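Local coordinates for serine protease inhibitor (Thermoanaerobacter tengcongensis, PDB 2PEF), which belongs to the serpin family, is crystallised here in the latent state, and probably inhibits serine endopeptidases, at residues Gly282-Phe294 with Asp301-Lys313. Residues are numbered along the deposited sequence; the frame is centred on the assembly and turned at random.
Sequences GMTDAFLPDKADF and DIGNLYISEVLHK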
loop_
_atom_site.group_PDB
_atom_site.type_symbol
_atom_site.label_atom_id
_atom_site.label_comp_id
_atom_site.label_asym_id
_atom_site.label_seq_id
_atom_site.Cartn_x
_atom_site.Cartn_y
_atom_site.Cartn_z
ATOM N N GLY A 282 14.893 10.710 1.846
ATOM C CA GLY A 282 16.128 10.775 2.628
ATOM C C GLY A 282 16.827 9.442 2.824
ATOM O O GLY A 282 17.937 9.393 3.363
ATOM N N MET A 283 16.181 8.363 2.385
ATOM C CA MET A 283 16.729 7.013 2.509
ATOM C C MET A 283 17.642 6.699 1.319
ATOM O O MET A 283 17.196 6.180 0.293
ATOM C CB MET A 283 15.588 5.997 2.624
ATOM C CG MET A 283 16.022 4.560 2.815
ATOM S SD MET A 283 14.594 3.466 2.841
ATOM C CE MET A 283 15.350 1.942 2.285
ATOM N N THR A 284 18.923 7.027 1.470
ATOM C CA THR A 284 19.901 6.891 0.384
ATOM C C THR A 284 20.991 5.859 0.686
ATOM O O THR A 284 21.298 5.016 -0.163
ATOM C CB THR A 284 20.552 8.250 0.036
ATOM O OG1 THR A 284 21.172 8.798 1.204
ATOM C CG2 THR A 284 19.503 9.232 -0.494
ATOM N N ASP A 285 21.558 5.921 1.892
ATOM C CA ASP A 285 22.633 5.016 2.314
ATOM C C ASP A 285 22.269 3.545 2.155
ATOM O O ASP A 285 23.108 2.744 1.762
ATOM C CB ASP A 285 23.038 5.279 3.767
ATOM C CG ASP A 285 23.984 6.455 3.911
ATOM O OD1 ASP A 285 23.998 7.339 3.026
ATOM O OD2 ASP A 285 24.712 6.498 4.925
ATOM N N ALA A 286 21.015 3.203 2.454
ATOM C CA ALA A 286 20.540 1.817 2.392
ATOM C C ALA A 286 20.735 1.181 1.015
ATOM O O ALA A 286 20.911 -0.036 0.902
ATOM C CB ALA A 286 19.078 1.748 2.799
ATOM N N PHE A 287 20.699 2.012 -0.024
ATOM C CA PHE A 287 20.818 1.544 -1.406
ATOM C C PHE A 287 22.260 1.525 -1.919
ATOM O O PHE A 287 22.515 1.058 -3.032
ATOM C CB PHE A 287 19.932 2.390 -2.332
ATOM C CG PHE A 287 18.469 2.340 -1.987
ATOM C CD1 PHE A 287 17.871 3.383 -1.285
ATOM C CD2 PHE A 287 17.686 1.246 -2.360
ATOM C CE1 PHE A 287 16.518 3.339 -0.961
ATOM C CE2 PHE A 287 16.332 1.193 -2.044
ATOM C CZ PHE A 287 15.744 2.239 -1.342
ATOM N N LEU A 288 23.195 2.022 -1.111
ATOM C CA LEU A 288 24.599 2.128 -1.516
ATOM C C LEU A 288 25.428 0.979 -0.941
ATOM O O LEU A 288 25.521 0.843 0.278
ATOM C CB LEU A 288 25.192 3.471 -1.068
ATOM C CG LEU A 288 24.492 4.782 -1.450
ATOM C CD1 LEU A 288 25.178 5.969 -0.781
ATOM C CD2 LEU A 288 24.429 4.979 -2.958
ATOM N N PRO A 289 26.028 0.145 -1.817
ATOM C CA PRO A 289 26.841 -0.995 -1.371
ATOM C C PRO A 289 27.981 -0.626 -0.415
ATOM O O PRO A 289 28.239 -1.361 0.541
ATOM C CB PRO A 289 27.398 -1.577 -2.679
ATOM C CG PRO A 289 27.165 -0.531 -3.721
ATOM C CD PRO A 289 25.953 0.219 -3.286
ATOM N N ASP A 290 28.640 0.503 -0.668
ATOM C CA ASP A 290 29.786 0.936 0.135
ATOM C C ASP A 290 29.407 1.754 1.377
ATOM O O ASP A 290 30.251 1.976 2.251
ATOM C CB ASP A 290 30.775 1.723 -0.731
ATOM N N LYS A 291 28.149 2.190 1.455
ATOM C CA LYS A 291 27.690 3.031 2.564
ATOM C C LYS A 291 26.674 2.348 3.484
ATOM O O LYS A 291 26.621 2.650 4.681
ATOM C CB LYS A 291 27.115 4.355 2.041
ATOM C CG LYS A 291 28.165 5.391 1.666
ATOM N N ALA A 292 25.874 1.439 2.927
ATOM C CA ALA A 292 24.814 0.764 3.685
ATOM C C ALA A 292 25.327 0.046 4.922
ATOM O O ALA A 292 26.349 -0.642 4.880
ATOM C CB ALA A 292 24.040 -0.204 2.802
ATOM N N ASP A 293 24.602 0.221 6.022
ATOM C CA ASP A 293 24.913 -0.440 7.278
ATOM C C ASP A 293 23.707 -1.244 7.740
ATOM O O ASP A 293 22.799 -0.713 8.382
ATOM C CB ASP A 293 25.320 0.585 8.343
ATOM C CG ASP A 293 25.876 -0.061 9.605
ATOM O OD1 ASP A 293 25.531 -1.229 9.903
ATOM O OD2 ASP A 293 26.659 0.608 10.308
ATOM N N PHE A 294 23.700 -2.524 7.388
ATOM C CA PHE A 294 22.678 -3.440 7.869
ATOM C C PHE A 294 23.287 -4.526 8.752
ATOM O O PHE A 294 22.893 -5.693 8.689
ATOM C CB PHE A 294 21.890 -4.031 6.696
ATOM C CG PHE A 294 20.925 -3.063 6.073
ATOM C CD1 PHE A 294 21.225 -2.446 4.864
ATOM C CD2 PHE A 294 19.720 -2.754 6.704
ATOM C CE1 PHE A 294 20.343 -1.545 4.283
ATOM C CE2 PHE A 294 18.833 -1.847 6.135
ATOM C CZ PHE A 294 19.143 -1.242 4.923
ATOM N N ASP A 301 28.171 -13.898 4.490
ATOM C CA ASP A 301 29.474 -14.429 4.093
ATOM C C ASP A 301 29.964 -13.835 2.768
ATOM O O ASP A 301 31.097 -14.090 2.349
ATOM C CB ASP A 301 29.421 -15.960 4.008
ATOM C CG ASP A 301 29.346 -16.626 5.377
ATOM O OD1 ASP A 301 29.762 -16.006 6.382
ATOM O OD2 ASP A 301 28.880 -17.783 5.446
ATOM N N ILE A 302 29.111 -13.036 2.125
ATOM C CA ILE A 302 29.408 -12.444 0.817
ATOM C C ILE A 302 29.556 -10.915 0.855
ATOM O O ILE A 302 29.265 -10.229 -0.129
ATOM C CB ILE A 302 28.332 -12.834 -0.223
ATOM N N GLY A 303 30.017 -10.388 1.987
ATOM C CA GLY A 303 30.238 -8.950 2.133
ATOM C C GLY A 303 29.078 -8.216 2.779
ATOM O O GLY A 303 28.158 -8.840 3.315
ATOM N N ASN A 304 29.125 -6.886 2.725
ATOM C CA ASN A 304 28.117 -6.041 3.365
ATOM C C ASN A 304 26.782 -6.021 2.634
ATOM O O ASN A 304 26.731 -5.968 1.403
ATOM C CB ASN A 304 28.640 -4.612 3.549
ATOM C CG ASN A 304 29.641 -4.491 4.692
ATOM O OD1 ASN A 304 30.046 -5.487 5.297
ATOM N ND2 ASN A 304 30.041 -3.260 4.993
ATOM N N LEU A 305 25.705 -6.057 3.410
ATOM C CA LEU A 305 24.357 -6.051 2.857
ATOM C C LEU A 305 23.883 -4.648 2.509
ATOM O O LEU A 305 24.181 -3.683 3.216
ATOM C CB LEU A 305 23.372 -6.721 3.820
ATOM C CG LEU A 305 23.487 -8.236 3.993
ATOM C CD1 LEU A 305 22.212 -8.775 4.608
ATOM C CD2 LEU A 305 23.755 -8.919 2.664
ATOM N N TYR A 306 23.156 -4.554 1.401
ATOM C CA TYR A 306 22.515 -3.315 0.975
ATOM C C TYR A 306 21.240 -3.655 0.215
ATOM O O TYR A 306 21.101 -4.759 -0.310
ATOM C CB TYR A 306 23.463 -2.478 0.107
ATOM C CG TYR A 306 23.783 -3.066 -1.250
ATOM C CD1 TYR A 306 23.084 -2.660 -2.387
ATOM C CD2 TYR A 306 24.799 -4.016 -1.401
ATOM C CE1 TYR A 306 23.378 -3.190 -3.640
ATOM C CE2 TYR A 306 25.101 -4.552 -2.649
ATOM C CZ TYR A 306 24.386 -4.134 -3.763
ATOM O OH TYR A 306 24.682 -4.661 -4.998
ATOM N N ILE A 307 20.308 -2.709 0.160
ATOM C CA ILE A 307 19.062 -2.930 -0.563
ATOM C C ILE A 307 19.275 -2.721 -2.060
ATOM O O ILE A 307 19.766 -1.674 -2.486
ATOM C CB ILE A 307 17.927 -2.023 -0.045
ATOM C CG1 ILE A 307 17.678 -2.291 1.443
ATOM C CG2 ILE A 307 16.651 -2.235 -0.869
ATOM C CD1 ILE A 307 16.716 -1.324 2.103
ATOM N N SER A 308 18.911 -3.732 -2.845
ATOM C CA SER A 308 18.971 -3.641 -4.299
ATOM C C SER A 308 17.726 -2.942 -4.828
ATOM O O SER A 308 17.819 -1.904 -5.485
ATOM C CB SER A 308 19.122 -5.030 -4.923
ATOM O OG SER A 308 18.091 -5.897 -4.486
ATOM N N GLU A 309 16.560 -3.512 -4.533
ATOM C CA GLU A 309 15.292 -2.936 -4.968
ATOM C C GLU A 309 14.213 -3.067 -3.908
ATOM O O GLU A 309 14.161 -4.059 -3.174
ATOM C CB GLU A 309 14.809 -3.587 -6.269
ATOM C CG GLU A 309 15.643 -3.255 -7.508
ATOM C CD GLU A 309 14.944 -3.618 -8.810
ATOM O OE1 GLU A 309 13.819 -4.162 -8.762
ATOM O OE2 GLU A 309 15.527 -3.354 -9.885
ATOM N N VAL A 310 13.360 -2.051 -3.831
ATOM C CA VAL A 310 12.114 -2.143 -3.082
ATOM C C VAL A 310 10.999 -2.184 -4.124
ATOM O O VAL A 310 10.802 -1.221 -4.873
ATOM C CB VAL A 310 11.932 -0.959 -2.102
ATOM C CG1 VAL A 310 10.581 -1.044 -1.397
ATOM C CG2 VAL A 310 13.058 -0.937 -1.074
ATOM N N LEU A 311 10.301 -3.314 -4.184
ATOM C CA LEU A 311 9.263 -3.535 -5.187
ATOM C C LEU A 311 7.889 -3.598 -4.534
ATOM O O LEU A 311 7.726 -4.197 -3.474
ATOM C CB LEU A 311 9.544 -4.820 -5.971
ATOM C CG LEU A 311 8.716 -5.145 -7.223
ATOM C CD1 LEU A 311 9.020 -4.182 -8.366
ATOM C CD2 LEU A 311 8.959 -6.586 -7.660
ATOM N N HIS A 312 6.913 -2.977 -5.191
ATOM C CA HIS A 312 5.545 -2.896 -4.707
ATOM C C HIS A 312 4.610 -3.402 -5.802
ATOM O O HIS A 312 4.690 -2.942 -6.935
ATOM C CB HIS A 312 5.210 -1.440 -4.362
ATOM C CG HIS A 312 4.069 -1.288 -3.405
ATOM N ND1 HIS A 312 2.893 -0.649 -3.729
ATOM C CD2 HIS A 312 3.935 -1.687 -2.121
ATOM C CE1 HIS A 312 2.085 -0.664 -2.683
ATOM N NE2 HIS A 312 2.694 -1.288 -1.694
ATOM N N LYS A 313 3.748 -4.359 -5.457
ATOM C CA LYS A 313 2.741 -4.891 -6.379
ATOM C C LYS A 313 1.381 -4.785 -5.722
ATOM O O LYS A 313 1.217 -5.163 -4.562
ATOM C CB LYS A 313 3.010 -6.358 -6.723
ATOM C CG LYS A 313 4.171 -6.607 -7.662
ATOM C CD LYS A 313 4.154 -8.042 -8.214
ATOM C CE LYS A 313 2.948 -8.304 -9.114
ATOM N NZ LYS A 313 3.095 -9.564 -9.904
HETATM O O HOH W 1 20.883 -0.433 -4.588
HETATM O O HOH W 2 25.505 -3.986 5.674
#
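At the start of strand 310-318 of the large serpin beta sheet, the loop that follows helix 275-280 folds back over the extended lead-in, and I307 is the apolar plug that joins the two, set among M283, A286, F287 and F294. A single direct backbone hydrogen bond fixes the register: I307 N donates to A286 O at 2.8 Å, nearly straight at 161°. Two waters bridge further backbone atoms, one donating to both F287 O and I307 O, the other accepting from F294 N and donating to L305 O.

The branches of I307 divide the work. With CG1 anti to the carbonyl carbon (chi1 -59°), its chain runs out to CD1, which lies 3.5 Å from M283 CE and 3.7 Å from F294 CZ. CG2 instead meets the F287 ring, 3.6 Å from CE2, while V310 CG2 reaches the edge of that same ring. F294 turns a ring edge to L305 O, with CD1 at 3.6 Å.

On the other flank P289 lies over one face of the Y306 ring, with CB 3.9 Å from the centroid and only 17° off the normal, a CH-pi contact offset toward the rim; Y306 CB rests 3.6 Å from A292 CB. Replacing Y306 with a serine would probably leave P289 without its aromatic platform and hold the 288-292 turn less firmly against the lead-in.

Helix 51-62 backs the loop, M57 meeting M283 and T53 meeting F294, while E279 and N275 of helix 275-280 touch F287. N275 also hydrogen-bonds S308 O and V310 N, and I307 and V310 touch V331 and T329 of strand 322-331, which by its sequence and its place between strands 158-169 and 310-318 is consistent with the inserted reactive-loop strand of the latent state.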